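SGNH hydrolase-type esterase domain-containing protein (Slackia heliotrinireducens DSM 20476, PDB 4S1P) is a putative SGNH hydrolase of the GDSL-like lipase/acylhydrolase family that probably hydrolyses ester bonds, though its natural substrate is not known. Local coordinates at residues S73-Y83 with M126-A137; Q100-P108 with G142-F152. All coordinates share one frame; numbering follows the deposited sequence.

Overall arrangement
Both contacts are largely buried, and they touch each other, but their chemistry differs with their place in the fold. Contact 1 packs the short helix 75-78 and the start of helix 80-96 against helix 123-141 on one side of the sheet; it is held by apolar side chains, with a water bridge, seen in one conformer of R129, at its exposed margin. Contact 2, about 11 Å away between centres, lies in the parallel sheet itself, where backbone hydrogen bonds join strand 100-105 to the outermost strand 144-147 before aromatic stacking takes over. Helices 80-96 and 123-141 lead directly into these two strands, and Y83 and F134 of contact 1 rest on I103 of contact 2.

Contact 1 of 2, residues S73-Y83 with M126-A137; sequences SHGPATSPTAY and MSLRMAEAFAQA
Y83 and F134 meet with their ring planes almost perpendicular, at 89°. The hydroxyl of Y83 lies in the plane of the F134 ring at its edge, Y83 OH standing 3.2 Å from F134 CD1. Y83 reaches this place because CG is anti to the backbone N (chi1 173°), which carries the ring across to helix 123-141. P76 fills the angle between the two rings: its CG sits over the centre of the Y83 ring and 3.8 Å from F134 CE1, a place suited to a compact, rigid proline. CB of P76 meets small or flexible groups, lying 3.7 Å from A133 CB and 3.8 Å from M130 SE. In the conformer described, that selenomethionine chain is bent at both chi2 and chi3, folding SE under P76 and A77, while its CE methyl turns to S73 O. M126, by contrast, is extended, and M126 CE lies 3.8 Å from H74 CB. At A77 and R129, the closest backbone approach, A77 CB meets R129 CB at 3.9 Å, and alanine's small size lets the helices come near. In one conformer of R129, a water at the edge of the guanidinium, its O 3.0 Å from R129 NH1, donates to A77 O, while NE of the same arginine is engaged by D125. Beneath this layer, Y83, F134 and A137 rest on I103 of strand 100-105, M130 touches T106 just beyond it, and M126 packs on L116 of helix 114-119.

Contact 2 of 2, residues Q100-P108 with G142-F152; sequences QPVIYGTWP and GALLADVAAPF
A chi1 of 45° sets CG of W107 between its backbone N and carbonyl carbon and turns the indole toward F152, whose own chi1 of -100° lies away from the usual staggered values. The six-membered ring of the W107 indole and the F152 ring form an offset stack, centroids 4.2 Å apart and planes at 1°; F152 CE2 comes within 3.7 Å of W107 CD2. V148 CG1 fits at the indole edge, 3.8 Å from W107 CZ3, and T106 CB lies over the face of the indole opposite F152. With an alanine here in place of W107, the F152 ring would probably lose its stacking partner on one face, V148 its edge contact, and V166 O the NE1 donor. Before the rings, the chains run parallel and their backbones zip together: I103 N donates to L144 O at 2.7 Å, and I103 O accepts from A146 N. Q100, bent at chi2, curls its amide back so that Q100 NE2 donates to G142 O at 3.1 Å and also to P101 O, the latter on a lone pair and in the carbonyl plane. P101 O thus takes two donors, L144 N being the other. I103 CG2 packs tightly on L145 CD1, at 3.5 Å. G105 suits its place because a CB there would crowd L145 CD1 and A146 O, while D147 OD1 caps the following helix by accepting from A150 N. Strand 100-105, helix 123-141 and strand 144-147 make a beta-alpha-beta crossover at the border of a five-stranded parallel sheet, the core of the SGNH hydrolase fold; the indole lies near, without touching, a possible catalytic triad of S12, H167 and D164.

Contact 1 of 2, residues S73-Y83 with M126-A137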
# COMPACT_ATOMS: atom_id res chain seq x y z
N SER A 73 4.03 -6.81 -2.98
CA SER A 73 3.92 -6.17 -4.29
C SER A 73 3.28 -6.98 -5.40
O SER A 73 2.76 -6.38 -6.33
CB SER A 73 5.30 -5.67 -4.77
OG SER A 73 6.19 -6.74 -4.89
N HIS A 74 3.29 -8.31 -5.33
CA HIS A 74 2.54 -9.11 -6.31
C HIS A 74 1.33 -9.81 -5.72
O HIS A 74 0.57 -10.48 -6.45
CB HIS A 74 3.42 -10.10 -7.08
CG HIS A 74 4.09 -11.14 -6.26
ND1 HIS A 74 3.43 -12.24 -5.79
CD2 HIS A 74 5.39 -11.31 -5.92
CE1 HIS A 74 4.28 -13.04 -5.17
NE2 HIS A 74 5.49 -12.49 -5.24
N GLY A 75 1.16 -9.66 -4.41
CA GLY A 75 0.05 -10.35 -3.73
C GLY A 75 -1.33 -10.19 -4.32
O GLY A 75 -2.07 -11.17 -4.46
N PRO A 76 -1.73 -8.97 -4.65
CA PRO A 76 -3.06 -8.83 -5.22
C PRO A 76 -3.27 -9.61 -6.51
O PRO A 76 -4.41 -9.98 -6.82
CB PRO A 76 -3.21 -7.31 -5.41
CG PRO A 76 -2.26 -6.75 -4.42
CD PRO A 76 -1.09 -7.67 -4.44
N ALA A 77 -2.19 -9.83 -7.25
CA ALA A 77 -2.23 -10.65 -8.46
C ALA A 77 -2.14 -12.15 -8.21
O ALA A 77 -2.85 -12.94 -8.86
CB ALA A 77 -1.16 -10.23 -9.46
N THR A 78 -1.21 -12.56 -7.34
CA THR A 78 -0.92 -13.99 -7.15
C THR A 78 -1.75 -14.69 -6.03
O THR A 78 -1.95 -15.91 -6.09
CB THR A 78 0.56 -14.19 -6.92
OG1 THR A 78 0.99 -13.46 -5.76
CG2 THR A 78 1.39 -13.74 -8.14
N SER A 79 -2.17 -13.92 -5.02
CA SER A 79 -3.03 -14.39 -3.94
C SER A 79 -4.18 -13.40 -3.76
O SER A 79 -4.29 -12.74 -2.72
CB SER A 79 -2.23 -14.55 -2.65
OG SER A 79 -1.24 -15.57 -2.77
N PRO A 80 -5.03 -13.26 -4.79
CA PRO A 80 -6.07 -12.24 -4.78
C PRO A 80 -7.07 -12.41 -3.67
O PRO A 80 -7.58 -11.42 -3.15
CB PRO A 80 -6.75 -12.37 -6.16
CG PRO A 80 -6.41 -13.77 -6.60
CD PRO A 80 -5.00 -13.97 -6.09
N THR A 81 -7.37 -13.67 -3.30
CA THR A 81 -8.34 -13.87 -2.25
C THR A 81 -7.79 -13.51 -0.87
O THR A 81 -8.46 -12.84 -0.09
CB THR A 81 -8.90 -15.29 -2.30
OG1 THR A 81 -9.49 -15.48 -3.60
CG2 THR A 81 -9.91 -15.48 -1.21
N ALA A 82 -6.55 -13.89 -0.62
CA ALA A 82 -5.88 -13.47 0.60
C ALA A 82 -5.82 -11.97 0.71
O ALA A 82 -6.04 -11.41 1.78
CB ALA A 82 -4.49 -14.08 0.72
N TYR A 83 -5.50 -11.33 -0.40
CA TYR A 83 -5.48 -9.86 -0.41
C TYR A 83 -6.82 -9.27 -0.05
O TYR A 83 -6.93 -8.42 0.86
CB TYR A 83 -5.02 -9.37 -1.78
CG TYR A 83 -5.15 -7.85 -1.89
CD1 TYR A 83 -4.43 -7.05 -1.04
CD2 TYR A 83 -6.05 -7.25 -2.72
CE1 TYR A 83 -4.56 -5.68 -1.06
CE2 TYR A 83 -6.21 -5.89 -2.74
CZ TYR A 83 -5.46 -5.11 -1.90
OH TYR A 83 -5.67 -3.75 -1.91
N MSE A 126 -0.44 -9.13 -15.27
CA MSE A 126 -0.22 -8.57 -13.94
C MSE A 126 -0.92 -7.22 -13.81
O MSE A 126 -1.52 -6.91 -12.77
CB MSE A 126 1.27 -8.42 -13.63
CG MSE A 126 1.46 -7.94 -12.19
SE MSE A 126 3.33 -7.96 -11.65
CE MSE A 126 3.02 -7.52 -9.78
N SER A 127 -0.81 -6.39 -14.84
CA SER A 127 -1.42 -5.05 -14.87
C SER A 127 -2.92 -5.15 -14.58
O SER A 127 -3.46 -4.39 -13.77
CB SER A 127 -1.16 -4.38 -16.24
OG SER A 127 0.24 -4.03 -16.43
N LEU A 128 -3.58 -6.08 -15.26
CA LEU A 128 -5.03 -6.19 -15.16
C LEU A 128 -5.43 -6.81 -13.84
O LEU A 128 -6.37 -6.37 -13.19
CB LEU A 128 -5.58 -7.01 -16.33
CG LEU A 128 -5.36 -6.43 -17.73
CD1 LEU A 128 -5.97 -7.29 -18.82
CD2 LEU A 128 -5.90 -5.02 -17.81
N ARG A 129 -4.69 -7.84 -13.43
CA ARG A 129 -4.99 -8.48 -12.15
C ARG A 129 -4.86 -7.52 -10.97
O ARG A 129 -5.70 -7.49 -10.05
CB ARG A 129 -4.14 -9.70 -11.92
CG ARG A 129 -4.50 -10.86 -12.84
CD ARG A 129 -3.60 -12.08 -12.65
NE ARG A 129 -4.04 -13.21 -13.49
CZ ARG A 129 -4.97 -14.11 -13.17
NH1 ARG A 129 -5.63 -14.04 -12.04
NH2 ARG A 129 -5.24 -15.10 -14.03
N MSE A 130 -3.79 -6.72 -10.99
CA MSE A 130 -3.58 -5.74 -9.91
C MSE A 130 -4.73 -4.71 -9.92
O MSE A 130 -5.33 -4.39 -8.88
CB MSE A 130 -2.22 -5.02 -10.05
CG MSE A 130 -0.96 -5.91 -9.95
SE MSE A 130 -0.64 -6.56 -8.15
CE MSE A 130 0.07 -4.88 -7.47
N ALA A 131 -5.03 -4.17 -11.11
CA ALA A 131 -6.04 -3.12 -11.20
C ALA A 131 -7.38 -3.66 -10.73
O ALA A 131 -8.12 -2.96 -10.02
CB ALA A 131 -6.13 -2.59 -12.64
N GLU A 132 -7.73 -4.87 -11.16
CA GLU A 132 -9.01 -5.47 -10.75
C GLU A 132 -9.08 -5.69 -9.24
O GLU A 132 -10.13 -5.46 -8.58
CB GLU A 132 -9.25 -6.81 -11.46
CG GLU A 132 -9.66 -6.64 -12.92
CD GLU A 132 -9.99 -7.96 -13.60
OE1 GLU A 132 -10.28 -8.95 -12.88
OE2 GLU A 132 -9.94 -8.01 -14.85
N ALA A 133 -7.98 -6.18 -8.67
CA ALA A 133 -7.91 -6.41 -7.22
C ALA A 133 -8.13 -5.14 -6.42
O ALA A 133 -8.91 -5.13 -5.45
CB ALA A 133 -6.60 -7.04 -6.81
N PHE A 134 -7.46 -4.05 -6.81
CA PHE A 134 -7.64 -2.83 -6.06
C PHE A 134 -9.02 -2.23 -6.23
O PHE A 134 -9.60 -1.73 -5.26
CB PHE A 134 -6.57 -1.80 -6.47
CG PHE A 134 -5.15 -2.25 -6.15
CD1 PHE A 134 -4.83 -2.77 -4.89
CD2 PHE A 134 -4.14 -2.13 -7.08
CE1 PHE A 134 -3.55 -3.17 -4.59
CE2 PHE A 134 -2.84 -2.53 -6.77
CZ PHE A 134 -2.56 -3.05 -5.54
N ALA A 135 -9.56 -2.30 -7.44
CA ALA A 135 -10.88 -1.73 -7.68
C ALA A 135 -11.94 -2.48 -6.87
O ALA A 135 -12.84 -1.87 -6.25
CB ALA A 135 -11.19 -1.79 -9.16
N GLN A 136 -11.85 -3.81 -6.87
CA GLN A 136 -12.82 -4.61 -6.15
C GLN A 136 -12.68 -4.40 -4.64
O GLN A 136 -13.67 -4.30 -3.92
CB GLN A 136 -12.68 -6.09 -6.50
CG GLN A 136 -13.90 -6.88 -6.02
CD GLN A 136 -15.21 -6.43 -6.70
OE1 GLN A 136 -15.30 -6.42 -7.92
NE2 GLN A 136 -16.20 -6.05 -5.89
N ALA A 137 -11.44 -4.28 -4.14
CA ALA A 137 -11.24 -4.12 -2.71
C ALA A 137 -11.72 -2.75 -2.24
O ALA A 137 -12.34 -2.64 -1.16
CB ALA A 137 -9.78 -4.37 -2.36
O HOH W 1 -5.54 -12.18 -9.68

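Contact 2 of 2, residues Q100-P108 with G142-F152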
# COMPACT_ATOMS: atom_id res chain seq x y z
N GLN A 100 -10.57 6.24 8.50
CA GLN A 100 -10.87 5.95 7.12
C GLN A 100 -9.77 5.05 6.50
O GLN A 100 -8.62 5.45 6.46
CB GLN A 100 -10.97 7.24 6.31
CG GLN A 100 -11.14 7.01 4.83
CD GLN A 100 -12.43 6.32 4.43
OE1 GLN A 100 -13.52 6.81 4.73
NE2 GLN A 100 -12.32 5.20 3.70
N PRO A 101 -10.13 3.85 6.04
CA PRO A 101 -9.13 3.01 5.37
C PRO A 101 -8.78 3.54 3.99
O PRO A 101 -9.63 4.09 3.28
CB PRO A 101 -9.80 1.64 5.31
CG PRO A 101 -11.26 1.89 5.45
CD PRO A 101 -11.42 3.16 6.24
N VAL A 102 -7.51 3.36 3.62
CA VAL A 102 -6.96 3.82 2.35
C VAL A 102 -6.14 2.68 1.76
O VAL A 102 -5.27 2.15 2.45
CB VAL A 102 -6.06 5.07 2.54
CG1 VAL A 102 -5.41 5.50 1.24
CG2 VAL A 102 -6.87 6.22 3.13
N ILE A 103 -6.41 2.33 0.50
CA ILE A 103 -5.60 1.36 -0.17
C ILE A 103 -4.44 2.08 -0.87
O ILE A 103 -4.68 2.98 -1.69
CB ILE A 103 -6.41 0.57 -1.21
CG1 ILE A 103 -7.43 -0.33 -0.50
CG2 ILE A 103 -5.51 -0.22 -2.15
CD1 ILE A 103 -8.55 -0.77 -1.41
N TYR A 104 -3.21 1.69 -0.58
CA TYR A 104 -2.03 2.16 -1.32
C TYR A 104 -1.95 1.21 -2.52
O TYR A 104 -1.44 0.08 -2.42
CB TYR A 104 -0.82 2.13 -0.41
CG TYR A 104 0.56 2.43 -1.03
CD1 TYR A 104 0.75 2.77 -2.37
CD2 TYR A 104 1.66 2.37 -0.22
CE1 TYR A 104 2.05 2.96 -2.89
CE2 TYR A 104 2.94 2.56 -0.71
CZ TYR A 104 3.13 2.87 -2.04
OH TYR A 104 4.41 3.02 -2.53
N GLY A 105 -2.55 1.63 -3.64
CA GLY A 105 -2.57 0.80 -4.83
C GLY A 105 -1.17 0.89 -5.45
O GLY A 105 -0.69 1.98 -5.75
N THR A 106 -0.52 -0.22 -5.64
CA THR A 106 0.79 -0.24 -6.25
C THR A 106 0.69 -0.70 -7.73
O THR A 106 -0.38 -0.85 -8.31
CB THR A 106 1.75 -1.13 -5.43
OG1 THR A 106 1.32 -2.51 -5.49
CG2 THR A 106 1.83 -0.68 -3.95
N TRP A 107 1.86 -0.88 -8.31
CA TRP A 107 2.04 -0.94 -9.75
C TRP A 107 2.40 -2.37 -10.19
O TRP A 107 3.01 -3.12 -9.42
CB TRP A 107 3.16 0.05 -10.15
CG TRP A 107 4.32 -0.05 -9.25
CD1 TRP A 107 5.34 -0.94 -9.34
CD2 TRP A 107 4.56 0.72 -8.08
NE1 TRP A 107 6.20 -0.79 -8.29
CE2 TRP A 107 5.73 0.23 -7.49
CE3 TRP A 107 3.86 1.76 -7.42
CZ2 TRP A 107 6.25 0.74 -6.31
CZ3 TRP A 107 4.37 2.26 -6.25
CH2 TRP A 107 5.54 1.75 -5.70
N PRO A 108 2.10 -2.71 -11.45
CA PRO A 108 2.70 -3.93 -11.99
C PRO A 108 4.21 -3.74 -12.06
O PRO A 108 4.69 -2.64 -12.12
CB PRO A 108 2.12 -4.01 -13.42
CG PRO A 108 1.82 -2.60 -13.77
CD PRO A 108 1.40 -1.93 -12.48
N GLY A 142 -15.15 0.02 1.04
CA GLY A 142 -15.31 1.45 1.20
C GLY A 142 -14.03 2.19 1.46
O GLY A 142 -14.05 3.33 1.89
N ALA A 143 -12.91 1.57 1.17
CA ALA A 143 -11.62 2.24 1.33
C ALA A 143 -11.38 3.20 0.18
O ALA A 143 -11.78 2.94 -0.96
CB ALA A 143 -10.51 1.21 1.42
N LEU A 144 -10.69 4.30 0.47
CA LEU A 144 -10.28 5.19 -0.57
C LEU A 144 -9.10 4.54 -1.31
O LEU A 144 -8.26 3.93 -0.71
CB LEU A 144 -9.79 6.51 0.03
CG LEU A 144 -10.78 7.25 0.89
CD1 LEU A 144 -10.11 8.51 1.43
CD2 LEU A 144 -12.03 7.55 0.06
N LEU A 145 -9.05 4.67 -2.61
CA LEU A 145 -7.96 4.11 -3.40
C LEU A 145 -6.98 5.19 -3.80
O LEU A 145 -7.36 6.12 -4.52
CB LEU A 145 -8.47 3.40 -4.66
CG LEU A 145 -7.37 2.82 -5.55
CD1 LEU A 145 -6.53 1.77 -4.84
CD2 LEU A 145 -7.98 2.21 -6.81
N ALA A 146 -5.74 5.03 -3.36
CA ALA A 146 -4.63 5.84 -3.87
C ALA A 146 -4.01 5.03 -5.02
O ALA A 146 -3.27 4.08 -4.75
CB ALA A 146 -3.64 6.11 -2.75
N ASP A 147 -4.39 5.36 -6.26
CA ASP A 147 -4.04 4.57 -7.42
C ASP A 147 -2.70 5.04 -7.94
O ASP A 147 -2.63 5.92 -8.78
CB ASP A 147 -5.14 4.71 -8.46
CG ASP A 147 -4.94 3.85 -9.70
OD1 ASP A 147 -3.85 3.27 -9.86
OD2 ASP A 147 -5.87 3.76 -10.54
N VAL A 148 -1.63 4.43 -7.45
CA VAL A 148 -0.31 4.84 -7.90
C VAL A 148 0.04 4.20 -9.25
O VAL A 148 0.87 4.71 -10.00
CB VAL A 148 0.76 4.60 -6.81
CG1 VAL A 148 2.11 5.19 -7.24
CG2 VAL A 148 0.32 5.22 -5.47
N ALA A 149 -0.60 3.08 -9.59
CA ALA A 149 -0.34 2.46 -10.88
C ALA A 149 -0.65 3.39 -12.03
O ALA A 149 0.05 3.37 -13.05
CB ALA A 149 -1.12 1.18 -11.03
N ALA A 150 -1.72 4.15 -11.93
CA ALA A 150 -2.12 5.02 -13.06
C ALA A 150 -1.00 6.00 -13.46
O ALA A 150 -0.58 5.99 -14.63
CB ALA A 150 -3.44 5.74 -12.75
N PRO A 151 -0.47 6.80 -12.51
CA PRO A 151 0.61 7.68 -12.94
C PRO A 151 1.91 6.97 -13.25
O PRO A 151 2.73 7.48 -14.02
CB PRO A 151 0.74 8.67 -11.79
CG PRO A 151 0.13 7.97 -10.58
CD PRO A 151 -1.00 7.16 -11.18
N PHE A 152 2.13 5.78 -12.69
CA PHE A 152 3.26 4.97 -13.15
C PHE A 152 3.14 4.66 -14.64
O PHE A 152 4.11 4.74 -15.35
CB PHE A 152 3.41 3.63 -12.36
CG PHE A 152 4.46 3.68 -11.31
CD1 PHE A 152 4.39 4.58 -10.25
CD2 PHE A 152 5.56 2.80 -11.37
CE1 PHE A 152 5.36 4.60 -9.28
CE2 PHE A 152 6.52 2.83 -10.37
CZ PHE A 152 6.42 3.71 -9.34